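Local coordinates for protein sialidase B (Streptococcus pneumoniae serotype 4, PDB 4XJW) that hydrolyses glycosidic linkages of terminal sialic acid residues in oligosaccharides, glycoproteins and glycolipids, acting as a family 33 glycosidase, at residues 380-385 and 395-400; 368-373 and 404-409. The protein carries 1 engineered substitution. One frame throughout, in Å; residues are numbered along the deposited sequence.

Contacts 1 and 2 both reach the antiparallel sheet in which strands 372-374 and 377-387 are neighbours, inserted in the chain between strands 301-308 and 420-426. Contact 1 is nested inside the loop that contact 2 closes; their centres lie about 15 Å apart. Contact 1 pairs two strands of a hairpin, is only partly buried and is mostly polar, with amides, a carboxylate and a tyrosine-histidine stack. Contact 2 is more deeply buried, a lone bridge joining the start of strand 372-374 to the loop after strand 400-403, with valine, methionine and aromatic side chains packed beside it. Met404 and Tyr408 of contact 2 pack on Val381 of contact 1.

Contact 1. Residues 380-385 and 395-400; sequences TVEQYS and ERHNGK
The amide nitrogen ND2 of Asn398 is shared by two acceptors of the neighbouring strand, one for each hydrogen. It donates almost straight to Ser385 OG, 2.9 Å away at 176°, with the hydroxyl lying in the amide plane; Ser385 OG is also hydrogen-bonded to Glu264 OE1. The second bond of ND2, 3.0 Å long, runs to OE1 of Gln383 and meets a lone pair in the carbonyl plane, although the two amides stand steeply across each other. Asn398 CG sits between its backbone N and carbonyl carbon (chi1 64°), which keeps the amide close to its own main chain. There OD1 receives Lys400 N at 3.0 Å and closes an Asx turn. Around this turn Gln383 N donates to Lys400 O at 2.8 Å, while Gln383 O accepts from Asn398 N. Ser385 and Arg396 form a hydrogen-bonded antiparallel pair, each N donating to the other's O. A water also joins Gln383 OE1 to Lys400 NZ, and Gln383 NE2 reaches Asn261 O.

At the other flank His397 is layered between two partners. Tyr384 lies along one face in an offset stack, centroids 4.1 Å apart and planes 29° from parallel, and the Glu382 carboxylate covers the opposite face. Glu382 OE2 turns its anti lone pair to Gly399 N, a short 2.7 Å bond but a bent one. Asp410 receives both Tyr384 OH and His397 NE2. Contact 1 thus holds the corner at Gly399, just after the second hairpin strand, against strand 377-387, and the two nearby carboxylates would be expected to favour a protonated His397.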
ATOM      1  N   THR A 380     -10.774  -5.844  31.230  1.00 22.18           N
ATOM      2  CA  THR A 380     -11.262  -5.502  29.898  1.00 21.18           C
ATOM      3  C   THR A 380     -11.401  -3.993  29.710  1.00 23.72           C
ATOM      4  O   THR A 380     -11.448  -3.236  30.683  1.00 20.78           O
ATOM      5  CB  THR A 380     -12.637  -6.158  29.605  1.00 24.21           C
ATOM      6  OG1 THR A 380     -13.620  -5.665  30.525  1.00 25.74           O
ATOM      7  CG2 THR A 380     -12.556  -7.671  29.715  1.00 21.42           C
ATOM      8  N   VAL A 381     -11.448  -3.570  28.449  1.00 16.98           N
ATOM      9  CA  VAL A 381     -11.896  -2.229  28.083  1.00 20.75           C
ATOM     10  C   VAL A 381     -13.045  -2.362  27.087  1.00 17.73           C
ATOM     11  O   VAL A 381     -13.294  -3.461  26.569  1.00 18.89           O
ATOM     12  CB  VAL A 381     -10.765  -1.411  27.440  1.00 18.59           C
ATOM     13  CG1 VAL A 381      -9.586  -1.299  28.399  1.00 20.35           C
ATOM     14  CG2 VAL A 381     -10.326  -2.048  26.131  1.00 20.76           C
ATOM     15  N   GLU A 382     -13.737  -1.257  26.825  1.00 16.30           N
ATOM     16  CA  GLU A 382     -14.786  -1.241  25.806  1.00 13.73           C
ATOM     17  C   GLU A 382     -14.186  -0.811  24.473  1.00 16.13           C
ATOM     18  O   GLU A 382     -13.433   0.161  24.402  1.00 15.33           O
ATOM     19  CB  GLU A 382     -15.929  -0.307  26.201  1.00 19.52           C
ATOM     20  CG  GLU A 382     -17.142  -0.397  25.277  1.00 17.78           C
ATOM     21  CD  GLU A 382     -18.290   0.485  25.741  1.00 23.44           C
ATOM     22  OE1 GLU A 382     -18.164   1.101  26.820  1.00 27.03           O
ATOM     23  OE2 GLU A 382     -19.302   0.569  25.016  1.00 21.27           O
ATOM     24  N   GLN A 383     -14.505  -1.567  23.425  1.00 13.98           N
ATOM     25  CA  GLN A 383     -13.989  -1.310  22.081  1.00 13.13           C
ATOM     26  C   GLN A 383     -14.606  -0.048  21.458  1.00 14.28           C
ATOM     27  O   GLN A 383     -15.714   0.360  21.821  1.00 16.20           O
ATOM     28  CB  GLN A 383     -14.255  -2.537  21.205  1.00 15.74           C
ATOM     29  CG  GLN A 383     -13.542  -2.539  19.846  1.00 15.71           C
ATOM     30  CD  GLN A 383     -13.912  -3.745  18.996  1.00 18.70           C
ATOM     31  OE1 GLN A 383     -15.042  -3.859  18.521  1.00 17.90           O
ATOM     32  NE2 GLN A 383     -12.959  -4.651  18.805  1.00 16.15           N
ATOM     33  N   TYR A 384     -13.874   0.576  20.532  1.00 12.92           N
ATOM     34  CA  TYR A 384     -14.375   1.719  19.775  1.00 16.80           C
ATOM     35  C   TYR A 384     -14.709   1.334  18.341  1.00 14.93           C
ATOM     36  O   TYR A 384     -14.112   0.410  17.783  1.00 15.80           O
ATOM     37  CB  TYR A 384     -13.327   2.825  19.707  1.00 13.74           C
ATOM     38  CG  TYR A 384     -13.013   3.510  21.018  1.00 15.13           C
ATOM     39  CD1 TYR A 384     -12.052   2.994  21.880  1.00 14.76           C
ATOM     40  CD2 TYR A 384     -13.649   4.696  21.375  1.00 16.27           C
ATOM     41  CE1 TYR A 384     -11.743   3.630  23.073  1.00 17.47           C
ATOM     42  CE2 TYR A 384     -13.346   5.334  22.562  1.00 15.49           C
ATOM     43  CZ  TYR A 384     -12.395   4.801  23.405  1.00 18.80           C
ATOM     44  OH  TYR A 384     -12.091   5.437  24.592  1.00 22.04           O
ATOM     45  N   SER A 385     -15.643   2.072  17.752  1.00 14.19           N
ATOM     46  CA  SER A 385     -15.931   2.002  16.325  1.00 13.80           C
ATOM     47  C   SER A 385     -15.880   3.427  15.787  1.00 16.41           C
ATOM     48  O   SER A 385     -15.982   4.381  16.554  1.00 17.93           O
ATOM     49  CB  SER A 385     -17.316   1.413  16.084  1.00 16.47           C
ATOM     50  OG  SER A 385     -17.334   0.008  16.271  1.00 17.38           O
ATOM     51  N   GLU A 395     -15.305   8.833  16.957  1.00 18.74           N
ATOM     52  CA  GLU A 395     -14.768   7.594  17.487  1.00 13.44           C
ATOM     53  C   GLU A 395     -15.484   7.333  18.798  1.00 20.35           C
ATOM     54  O   GLU A 395     -15.377   8.128  19.738  1.00 20.23           O
ATOM     55  CB  GLU A 395     -13.262   7.739  17.698  1.00 15.84           C
ATOM     56  CG  GLU A 395     -12.553   8.202  16.425  1.00 16.36           C
ATOM     57  CD  GLU A 395     -11.050   8.348  16.567  1.00 13.96           C
ATOM     58  OE1 GLU A 395     -10.444   7.644  17.402  1.00 15.88           O
ATOM     59  OE2 GLU A 395     -10.471   9.180  15.823  1.00 18.07           O
ATOM     60  N   ARG A 396     -16.229   6.237  18.862  1.00 16.49           N
ATOM     61  CA  ARG A 396     -17.031   5.989  20.053  1.00 21.04           C
ATOM     62  C   ARG A 396     -17.167   4.533  20.463  1.00 16.08           C
ATOM     63  O   ARG A 396     -17.124   3.611  19.644  1.00 18.17           O
ATOM     64  CB  ARG A 396     -18.416   6.595  19.886  1.00 24.76           C
ATOM     65  CG  ARG A 396     -19.141   6.088  18.680  1.00 23.79           C
ATOM     66  CD  ARG A 396     -20.575   6.585  18.647  1.00 32.49           C
ATOM     67  NE  ARG A 396     -21.320   5.956  17.562  1.00 37.02           N
ATOM     68  CZ  ARG A 396     -22.443   6.438  17.047  1.00 35.99           C
ATOM     69  NH1 ARG A 396     -22.962   7.566  17.514  1.00 40.16           N
ATOM     70  NH2 ARG A 396     -23.047   5.790  16.060  1.00 41.47           N
ATOM     71  N   HIS A 397     -17.336   4.351  21.765  1.00 19.88           N
ATOM     72  CA  HIS A 397     -17.525   3.037  22.341  1.00 19.52           C
ATOM     73  C   HIS A 397     -18.711   2.297  21.719  1.00 17.13           C
ATOM     74  O   HIS A 397     -19.757   2.892  21.436  1.00 16.55           O
ATOM     75  CB  HIS A 397     -17.685   3.175  23.856  1.00 18.61           C
ATOM     76  CG  HIS A 397     -16.397   3.422  24.577  1.00 19.97           C
ATOM     77  ND1 HIS A 397     -16.253   4.409  25.526  1.00 20.26           N
ATOM     78  CD2 HIS A 397     -15.196   2.799  24.494  1.00 21.00           C
ATOM     79  CE1 HIS A 397     -15.015   4.390  25.992  1.00 23.88           C
ATOM     80  NE2 HIS A 397     -14.355   3.420  25.385  1.00 21.29           N
ATOM     81  N   ASN A 398     -18.538   0.998  21.489  1.00 15.01           N
ATOM     82  CA  ASN A 398     -19.537   0.233  20.745  1.00 14.60           C
ATOM     83  C   ASN A 398     -20.222  -0.893  21.524  1.00 19.32           C
ATOM     84  O   ASN A 398     -20.898  -1.732  20.937  1.00 22.55           O
ATOM     85  CB  ASN A 398     -18.923  -0.320  19.453  1.00 17.18           C
ATOM     86  CG  ASN A 398     -17.811  -1.321  19.714  1.00 18.86           C
ATOM     87  OD1 ASN A 398     -17.744  -1.941  20.779  1.00 17.77           O
ATOM     88  ND2 ASN A 398     -16.937  -1.497  18.732  1.00 19.44           N
ATOM     89  N   GLY A 399     -20.008  -0.937  22.834  1.00 21.94           N
ATOM     90  CA  GLY A 399     -20.679  -1.920  23.669  1.00 23.16           C
ATOM     91  C   GLY A 399     -19.999  -3.272  23.773  1.00 23.54           C
ATOM     92  O   GLY A 399     -20.420  -4.118  24.564  1.00 28.69           O
ATOM     93  N   LYS A 400     -18.954  -3.491  22.982  1.00 20.94           N
ATOM     94  CA  LYS A 400     -18.216  -4.754  23.031  1.00 18.75           C
ATOM     95  C   LYS A 400     -17.005  -4.637  23.950  1.00 22.21           C
ATOM     96  O   LYS A 400     -16.338  -3.607  23.961  1.00 20.32           O
ATOM     97  CB  LYS A 400     -17.784  -5.175  21.620  1.00 19.02           C
ATOM     98  CG  LYS A 400     -16.870  -6.395  21.560  1.00 20.28           C
ATOM     99  CD  LYS A 400     -16.578  -6.802  20.118  1.00 21.07           C
ATOM    100  CE  LYS A 400     -15.335  -7.691  20.031  1.00 29.01           C
ATOM    101  NZ  LYS A 400     -15.262  -8.444  18.746  1.00 26.63           N
TER
HETATM  102  O   HOH W   1     -15.171  -6.173  16.935  1.00 22.93           O
HETATM  103  O   HOH W   2     -11.955  -7.781  18.330  1.00 25.17           O

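Contact 2. Residues 368-373 and 404-409; sequences DKYEVL and MNVFYK
Glu371 and Asn405 make a solitary backbone bridge between two segments whose touching parts run 113° apart, with no longer ladder to either side. The hydrogen bonds belong to their neighbours: Val406 N donates to Tyr370 O at 3.0 Å, and Val372 N to Met404 O at 2.8 Å. Tyr370 has the positive phi of a left-handed backbone.

With CG anti to its backbone N (chi1 -169°), Asn405 sets its amide beside its own carbonyl carbon, and OD1 reaches forward into the turn that follows. OD1 accepts Phe407 N in the carbonyl plane at 2.9 Å, an Asx turn set within the type I turn from Asn405 to Tyr408. A water bridges Asn405 ND2 to Glu371 OE2. The remaining side-chain packing is largely apolar. Val372 CG2 meets Val406 CG1 at 3.7 Å and Val372 CB rests against Met404 SD, while Tyr370 CD2 comes up to the edge of the Phe407 ring. Beyond the contact, the Tyr370 hydroxyl bonds to Leu438 N. One bridge and an Asx turn therefore join the 404-409 loop, which has no strand of its own, to the start of strand 372-374, with valine and methionine packing alongside.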
ATOM      1  N   ASP A 368       1.538 -12.506  27.836  1.00 27.62           N
ATOM      2  CA  ASP A 368       2.312 -12.419  26.600  1.00 28.35           C
ATOM      3  C   ASP A 368       1.601 -11.604  25.518  1.00 28.64           C
ATOM      4  O   ASP A 368       2.226 -11.167  24.553  1.00 35.63           O
ATOM      5  CB  ASP A 368       2.696 -13.802  26.066  1.00 31.95           C
ATOM      6  CG  ASP A 368       3.573 -13.721  24.811  1.00 43.73           C
ATOM      7  OD1 ASP A 368       4.385 -12.766  24.691  1.00 43.43           O
ATOM      8  OD2 ASP A 368       3.437 -14.604  23.935  1.00 50.57           O
ATOM      9  N   LYS A 369       0.303 -11.373  25.677  1.00 22.13           N
ATOM     10  CA  LYS A 369      -0.403 -10.535  24.714  1.00 23.53           C
ATOM     11  C   LYS A 369      -0.319  -9.048  25.099  1.00 18.61           C
ATOM     12  O   LYS A 369      -0.963  -8.204  24.469  1.00 22.05           O
ATOM     13  CB  LYS A 369      -1.861 -10.979  24.561  1.00 23.08           C
ATOM     14  CG  LYS A 369      -2.033 -12.470  24.294  1.00 29.69           C
ATOM     15  CD  LYS A 369      -3.450 -12.791  23.847  1.00 33.34           C
ATOM     16  CE  LYS A 369      -3.826 -14.231  24.163  1.00 37.62           C
ATOM     17  NZ  LYS A 369      -5.178 -14.579  23.621  1.00 41.23           N
ATOM     18  N   TYR A 370       0.492  -8.742  26.112  1.00 19.06           N
ATOM     19  CA  TYR A 370       0.609  -7.387  26.664  1.00 17.99           C
ATOM     20  C   TYR A 370      -0.708  -6.910  27.272  1.00 20.48           C
ATOM     21  O   TYR A 370      -0.987  -5.712  27.340  1.00 16.75           O
ATOM     22  CB  TYR A 370       1.171  -6.394  25.641  1.00 18.77           C
ATOM     23  CG  TYR A 370       2.644  -6.598  25.422  1.00 19.16           C
ATOM     24  CD1 TYR A 370       3.098  -7.520  24.486  1.00 20.28           C
ATOM     25  CD2 TYR A 370       3.583  -5.904  26.178  1.00 18.03           C
ATOM     26  CE1 TYR A 370       4.444  -7.728  24.293  1.00 19.89           C
ATOM     27  CE2 TYR A 370       4.937  -6.109  25.993  1.00 22.36           C
ATOM     28  CZ  TYR A 370       5.357  -7.026  25.045  1.00 18.32           C
ATOM     29  OH  TYR A 370       6.699  -7.248  24.837  1.00 24.29           O
ATOM     30  N   GLU A 371      -1.501  -7.875  27.723  1.00 20.25           N
ATOM     31  CA  GLU A 371      -2.778  -7.605  28.366  1.00 19.50           C
ATOM     32  C   GLU A 371      -2.634  -7.545  29.884  1.00 17.38           C
ATOM     33  O   GLU A 371      -1.784  -8.227  30.463  1.00 20.61           O
ATOM     34  CB  GLU A 371      -3.796  -8.664  27.950  1.00 18.94           C
ATOM     35  CG  GLU A 371      -4.124  -8.607  26.456  1.00 20.95           C
ATOM     36  CD  GLU A 371      -4.757  -9.885  25.919  1.00 25.64           C
ATOM     37  OE1 GLU A 371      -4.918 -10.853  26.691  1.00 25.20           O
ATOM     38  OE2 GLU A 371      -5.088  -9.913  24.714  1.00 28.33           O
ATOM     39  N   VAL A 372      -3.460  -6.718  30.521  1.00 19.48           N
ATOM     40  CA  VAL A 372      -3.375  -6.493  31.964  1.00 20.95           C
ATOM     41  C   VAL A 372      -4.232  -7.482  32.749  1.00 21.38           C
ATOM     42  O   VAL A 372      -5.421  -7.653  32.462  1.00 19.12           O
ATOM     43  CB  VAL A 372      -3.828  -5.072  32.333  1.00 19.90           C
ATOM     44  CG1 VAL A 372      -3.701  -4.847  33.836  1.00 20.42           C
ATOM     45  CG2 VAL A 372      -3.021  -4.039  31.564  1.00 21.88           C
ATOM     46  N   LEU A 373      -3.626  -8.127  33.741  1.00 22.21           N
ATOM     47  CA  LEU A 373      -4.357  -9.011  34.637  1.00 22.60           C
ATOM     48  C   LEU A 373      -4.301  -8.451  36.052  1.00 24.50           C
ATOM     49  O   LEU A 373      -3.292  -7.879  36.455  1.00 24.36           O
ATOM     50  CB  LEU A 373      -3.761 -10.421  34.612  1.00 24.26           C
ATOM     51  CG  LEU A 373      -4.217 -11.389  33.509  1.00 28.49           C
ATOM     52  CD1 LEU A 373      -3.835 -10.917  32.124  1.00 27.04           C
ATOM     53  CD2 LEU A 373      -3.649 -12.771  33.749  1.00 29.65           C
ATOM     54  N   MET A 404      -7.906  -5.801  28.119  1.00 17.84           N
ATOM     55  CA  MET A 404      -7.198  -4.542  28.326  1.00 19.14           C
ATOM     56  C   MET A 404      -5.740  -4.720  27.951  1.00 18.96           C
ATOM     57  O   MET A 404      -5.060  -5.585  28.495  1.00 19.86           O
ATOM     58  CB  MET A 404      -7.313  -4.103  29.789  1.00 18.12           C
ATOM     59  CG  MET A 404      -6.519  -2.846  30.148  1.00 19.09           C
ATOM     60  SD  MET A 404      -6.664  -2.490  31.908  1.00 18.58           S
ATOM     61  CE  MET A 404      -8.399  -2.038  31.995  1.00 19.00           C
ATOM     62  N   ASN A 405      -5.266  -3.895  27.023  1.00 15.87           N
ATOM     63  CA  ASN A 405      -3.887  -3.967  26.546  1.00 15.95           C
ATOM     64  C   ASN A 405      -3.153  -2.681  26.915  1.00 14.14           C
ATOM     65  O   ASN A 405      -3.718  -1.589  26.826  1.00 15.62           O
ATOM     66  CB  ASN A 405      -3.888  -4.183  25.028  1.00 17.91           C
ATOM     67  CG  ASN A 405      -2.522  -4.535  24.480  1.00 17.87           C
ATOM     68  OD1 ASN A 405      -1.600  -3.732  24.526  1.00 15.75           O
ATOM     69  ND2 ASN A 405      -2.393  -5.739  23.940  1.00 16.89           N
ATOM     70  N   VAL A 406      -1.885  -2.801  27.311  1.00 15.52           N
ATOM     71  CA  VAL A 406      -1.126  -1.640  27.762  1.00 15.45           C
ATOM     72  C   VAL A 406      -0.857  -0.625  26.648  1.00 16.79           C
ATOM     73  O   VAL A 406      -0.423   0.493  26.917  1.00 16.27           O
ATOM     74  CB  VAL A 406       0.207  -2.031  28.448  1.00 13.51           C
ATOM     75  CG1 VAL A 406      -0.055  -2.844  29.701  1.00 17.92           C
ATOM     76  CG2 VAL A 406       1.122  -2.780  27.474  1.00 15.98           C
ATOM     77  N   PHE A 407      -1.121  -1.017  25.402  1.00 14.35           N
ATOM     78  CA  PHE A 407      -0.997  -0.106  24.267  1.00 12.82           C
ATOM     79  C   PHE A 407      -2.278   0.688  23.971  1.00 14.70           C
ATOM     80  O   PHE A 407      -2.307   1.515  23.052  1.00 13.67           O
ATOM     81  CB  PHE A 407      -0.552  -0.892  23.024  1.00 14.00           C
ATOM     82  CG  PHE A 407       0.920  -1.214  23.014  1.00 14.13           C
ATOM     83  CD1 PHE A 407       1.398  -2.360  23.634  1.00 15.68           C
ATOM     84  CD2 PHE A 407       1.821  -0.362  22.391  1.00 15.16           C
ATOM     85  CE1 PHE A 407       2.758  -2.651  23.626  1.00 17.21           C
ATOM     86  CE2 PHE A 407       3.188  -0.641  22.392  1.00 16.14           C
ATOM     87  CZ  PHE A 407       3.646  -1.784  22.999  1.00 14.76           C
ATOM     88  N   TYR A 408      -3.321   0.467  24.768  1.00 13.40           N
ATOM     89  CA  TYR A 408      -4.636   1.039  24.487  1.00 13.79           C
ATOM     90  C   TYR A 408      -4.901   2.337  25.243  1.00 15.84           C
ATOM     91  O   TYR A 408      -4.355   2.563  26.327  1.00 15.06           O
ATOM     92  CB  TYR A 408      -5.758   0.065  24.847  1.00 14.15           C
ATOM     93  CG  TYR A 408      -5.847  -1.201  24.028  1.00 13.57           C
ATOM     94  CD1 TYR A 408      -5.013  -1.431  22.939  1.00 15.16           C
ATOM     95  CD2 TYR A 408      -6.788  -2.167  24.350  1.00 15.36           C
ATOM     96  CE1 TYR A 408      -5.123  -2.605  22.194  1.00 15.24           C
ATOM     97  CE2 TYR A 408      -6.900  -3.328  23.622  1.00 14.62           C
ATOM     98  CZ  TYR A 408      -6.068  -3.549  22.551  1.00 14.39           C
ATOM     99  OH  TYR A 408      -6.213  -4.735  21.850  1.00 14.87           O
ATOM    100  N   LYS A 409      -5.777   3.155  24.676  1.00 12.73           N
ATOM    101  CA  LYS A 409      -6.144   4.441  25.272  1.00 13.35           C
ATOM    102  C   LYS A 409      -6.862   4.240  26.606  1.00 17.40           C
ATOM    103  O   LYS A 409      -6.655   5.004  27.545  1.00 18.01           O
ATOM    104  CB  LYS A 409      -7.036   5.214  24.305  1.00 14.65           C
ATOM    105  CG  LYS A 409      -7.645   6.488  24.879  1.00 17.62           C
ATOM    106  CD  LYS A 409      -8.510   7.162  23.827  1.00 19.14           C
ATOM    107  CE  LYS A 409      -9.146   8.434  24.354  1.00 28.88           C
ATOM    108  NZ  LYS A 409      -9.995   9.100  23.323  1.00 35.10           N
TER
HETATM  109  O   HOH W   3      -4.546  -7.621  23.393  1.00 24.98           O